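Local coordinates for protein HTH-type transcriptional regulator YgaV (Escherichia coli K12, PDB 3CUO) that regulates large-scale gene expression in response to sulfide, acting as both a repressor and an activator of transcription, at residues A15-H23 / N83-A91. Numbering follows the deposited sequence.
Sequences AALLKAMSH and NEAVNAIIA
Ile89 pushes its side chain between Leu17 and Met21, and this is where helices 11-21 and 84-97 are pressed most firmly together. Its CD1 meets CD2 of Leu17 tip to tip at 3.2 Å, closer than methyl groups usually come. Met21 passes obliquely across the same isoleucine: its SD lies 3.7 Å from Ile89 CD1, and a bend at the last torsion (chi3 59°) brings CE to 3.4 Å from Ile89 CG2, again a tight fit. Beyond Ile89, the Met21 methyl also touches CG1 of both Val86 and Ile90, so the thioether bridges much of the space between the axes of the segments 15-21 and 84-91, 11.4 Å apart at their closest and inclined at 67°. Leu18 adds a looser touch, its CD2 4.1 Å from Ile89 CD1, while its side chain also packs on Met21 of the second subunit. In this ArsR-type winged-helix protein the pairing joins an N-terminal helix to the C-terminal helix that follows the second strand of the wing hairpin, outside the predicted helix-turn-helix; Ala85 and Ala88 pack on Val96 and Thr92 of the other subunit, placing the contact beside the dimer interface. Helix 24-33 closes another flank, with Leu30 against Met21, Val86 and Ile90. Packing slackens toward the partly exposed start of helix 84-97. There the anti placement of Leu17 CG relative to its backbone N carries both methyls toward helix 84-97, CD2 to Ile89 and CD1 to the amide ND2 of Asn83, 3.7 Å away, a van der Waals contact at the margin. The amide oxygen, OD1, caps the helix by accepting from Ala85 N at 2.9 Å, in a bent bond (135° at the hydrogen) whose donor sits above the carbonyl plane.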
loop_
_atom_site.group_PDB
_atom_site.type_symbol
_atom_site.label_atom_id
_atom_site.label_comp_id
_atom_site.label_asym_id
_atom_site.label_seq_id
_atom_site.Cartn_x
_atom_site.Cartn_y
_atom_site.Cartn_z
ATOM N N ALA A 15 -3.322 1.194 6.748
ATOM C CA ALA A 15 -2.874 2.423 6.124
ATOM C C ALA A 15 -1.419 2.763 6.392
ATOM O O ALA A 15 -0.686 3.278 5.506
ATOM C CB ALA A 15 -3.782 3.621 6.524
ATOM N N ALA A 16 -1.015 2.569 7.637
ATOM C CA ALA A 16 0.353 2.734 8.078
ATOM C C ALA A 16 1.341 1.794 7.365
ATOM O O ALA A 16 2.419 2.198 6.985
ATOM C CB ALA A 16 0.435 2.460 9.598
ATOM N N LEU A 17 0.973 0.523 7.241
ATOM C CA LEU A 17 1.744 -0.419 6.486
ATOM C C LEU A 17 1.891 0.029 5.023
ATOM O O LEU A 17 2.985 0.062 4.492
ATOM C CB LEU A 17 1.102 -1.766 6.561
ATOM C CG LEU A 17 1.818 -2.866 5.791
ATOM C CD1 LEU A 17 2.963 -3.411 6.621
ATOM C CD2 LEU A 17 0.816 -3.950 5.414
ATOM N N LEU A 18 0.794 0.411 4.365
ATOM C CA LEU A 18 0.862 0.830 2.996
ATOM C C LEU A 18 1.697 2.095 2.881
ATOM O O LEU A 18 2.515 2.269 1.981
ATOM C CB LEU A 18 -0.586 1.016 2.430
ATOM C CG LEU A 18 -1.517 -0.184 2.285
ATOM C CD1 LEU A 18 -2.711 0.283 1.451
ATOM C CD2 LEU A 18 -0.832 -1.420 1.665
ATOM N N LYS A 19 1.542 2.989 3.821
ATOM C CA LYS A 19 2.310 4.231 3.753
ATOM C C LYS A 19 3.808 3.996 3.869
ATOM O O LYS A 19 4.586 4.621 3.128
ATOM C CB LYS A 19 1.817 5.187 4.814
ATOM C CG LYS A 19 2.594 6.504 4.865
ATOM C CD LYS A 19 1.701 7.615 5.426
ATOM C CE LYS A 19 2.511 8.666 6.227
ATOM N NZ LYS A 19 2.086 10.108 5.888
ATOM N N ALA A 20 4.224 3.063 4.758
ATOM C CA ALA A 20 5.626 2.730 4.872
ATOM C C ALA A 20 6.244 2.078 3.630
ATOM O O ALA A 20 7.461 2.110 3.439
ATOM C CB ALA A 20 5.873 1.799 6.155
ATOM N N MET A 21 5.429 1.385 2.849
ATOM C CA MET A 21 5.892 0.729 1.666
ATOM C C MET A 21 5.759 1.659 0.443
ATOM O O MET A 21 6.228 1.306 -0.611
ATOM C CB MET A 21 4.992 -0.521 1.404
ATOM C CG MET A 21 5.003 -1.603 2.537
ATOM S SD MET A 21 4.108 -3.186 2.157
ATOM C CE MET A 21 4.905 -3.796 0.725
ATOM N N SER A 22 5.136 2.830 0.570
ATOM C CA SER A 22 4.740 3.643 -0.613
ATOM C C SER A 22 5.803 4.532 -1.231
ATOM O O SER A 22 5.515 5.634 -1.650
ATOM C CB SER A 22 3.514 4.511 -0.295
ATOM O OG SER A 22 3.719 5.359 0.819
ATOM N N HIS A 23 7.028 4.003 -1.338
ATOM C CA HIS A 23 8.168 4.684 -1.966
ATOM C C HIS A 23 8.775 3.666 -2.912
ATOM O O HIS A 23 8.809 2.488 -2.571
ATOM C CB HIS A 23 9.153 5.138 -0.922
ATOM C CG HIS A 23 10.276 5.980 -1.468
ATOM N ND1 HIS A 23 11.258 5.482 -2.305
ATOM C CD2 HIS A 23 10.581 7.281 -1.255
ATOM C CE1 HIS A 23 12.076 6.457 -2.641
ATOM N NE2 HIS A 23 11.709 7.551 -1.989
ATOM N N ASN A 83 7.917 -8.413 8.799
ATOM C CA ASN A 83 6.449 -8.493 8.709
ATOM C C ASN A 83 6.065 -9.307 7.478
ATOM O O ASN A 83 6.305 -8.889 6.336
ATOM C CB ASN A 83 5.880 -7.074 8.608
ATOM C CG ASN A 83 4.438 -7.045 8.767
ATOM O OD1 ASN A 83 3.799 -8.063 8.512
ATOM N ND2 ASN A 83 3.875 -5.911 9.238
ATOM N N GLU A 84 5.420 -10.441 7.663
ATOM C CA GLU A 84 5.081 -11.250 6.521
ATOM C C GLU A 84 4.013 -10.611 5.638
ATOM O O GLU A 84 3.964 -10.955 4.499
ATOM C CB GLU A 84 4.760 -12.693 6.903
ATOM C CG GLU A 84 6.036 -13.593 6.861
ATOM C CD GLU A 84 5.830 -14.959 7.563
ATOM O OE1 GLU A 84 4.668 -15.279 7.951
ATOM O OE2 GLU A 84 6.822 -15.721 7.765
ATOM N N ALA A 85 3.190 -9.695 6.171
ATOM C CA ALA A 85 2.313 -8.863 5.375
ATOM C C ALA A 85 3.016 -8.176 4.190
ATOM O O ALA A 85 2.392 -7.899 3.177
ATOM C CB ALA A 85 1.643 -7.842 6.237
ATOM N N VAL A 86 4.315 -7.923 4.356
ATOM C CA VAL A 86 5.146 -7.320 3.329
ATOM C C VAL A 86 5.251 -8.277 2.185
ATOM O O VAL A 86 5.005 -7.926 1.052
ATOM C CB VAL A 86 6.548 -6.897 3.863
ATOM C CG1 VAL A 86 7.426 -6.558 2.711
ATOM C CG2 VAL A 86 6.397 -5.719 4.855
ATOM N N ASN A 87 5.561 -9.509 2.500
ATOM C CA ASN A 87 5.672 -10.528 1.476
ATOM C C ASN A 87 4.335 -10.712 0.738
ATOM O O ASN A 87 4.329 -10.900 -0.486
ATOM C CB ASN A 87 6.097 -11.819 2.117
ATOM C CG ASN A 87 7.586 -11.788 2.553
ATOM O OD1 ASN A 87 7.942 -12.255 3.635
ATOM N ND2 ASN A 87 8.410 -11.222 1.733
ATOM N N ALA A 88 3.239 -10.636 1.489
ATOM C CA ALA A 88 1.870 -10.707 0.891
ATOM C C ALA A 88 1.602 -9.593 -0.083
ATOM O O ALA A 88 1.019 -9.802 -1.152
ATOM C CB ALA A 88 0.818 -10.691 1.990
ATOM N N ILE A 89 1.980 -8.364 0.292
ATOM C CA ILE A 89 1.714 -7.217 -0.564
ATOM C C ILE A 89 2.608 -7.258 -1.778
ATOM O O ILE A 89 2.163 -7.030 -2.913
ATOM C CB ILE A 89 1.850 -5.937 0.234
ATOM C CG1 ILE A 89 0.699 -5.904 1.221
ATOM C CG2 ILE A 89 1.929 -4.657 -0.709
ATOM C CD1 ILE A 89 0.911 -5.066 2.379
ATOM N N ILE A 90 3.897 -7.520 -1.567
ATOM C CA ILE A 90 4.804 -7.741 -2.677
ATOM C C ILE A 90 4.310 -8.754 -3.708
ATOM O O ILE A 90 4.347 -8.511 -4.904
ATOM C CB ILE A 90 6.268 -8.116 -2.150
ATOM C CG1 ILE A 90 6.911 -6.857 -1.584
ATOM C CG2 ILE A 90 7.071 -8.680 -3.266
ATOM C CD1 ILE A 90 8.472 -7.007 -1.363
ATOM N N ALA A 91 3.840 -9.887 -3.235
ATOM C CA ALA A 91 3.345 -10.943 -4.101
ATOM C C ALA A 91 2.090 -10.481 -4.863
ATOM O O ALA A 91 1.945 -10.771 -6.078
ATOM C CB ALA A 91 3.036 -12.178 -3.245
#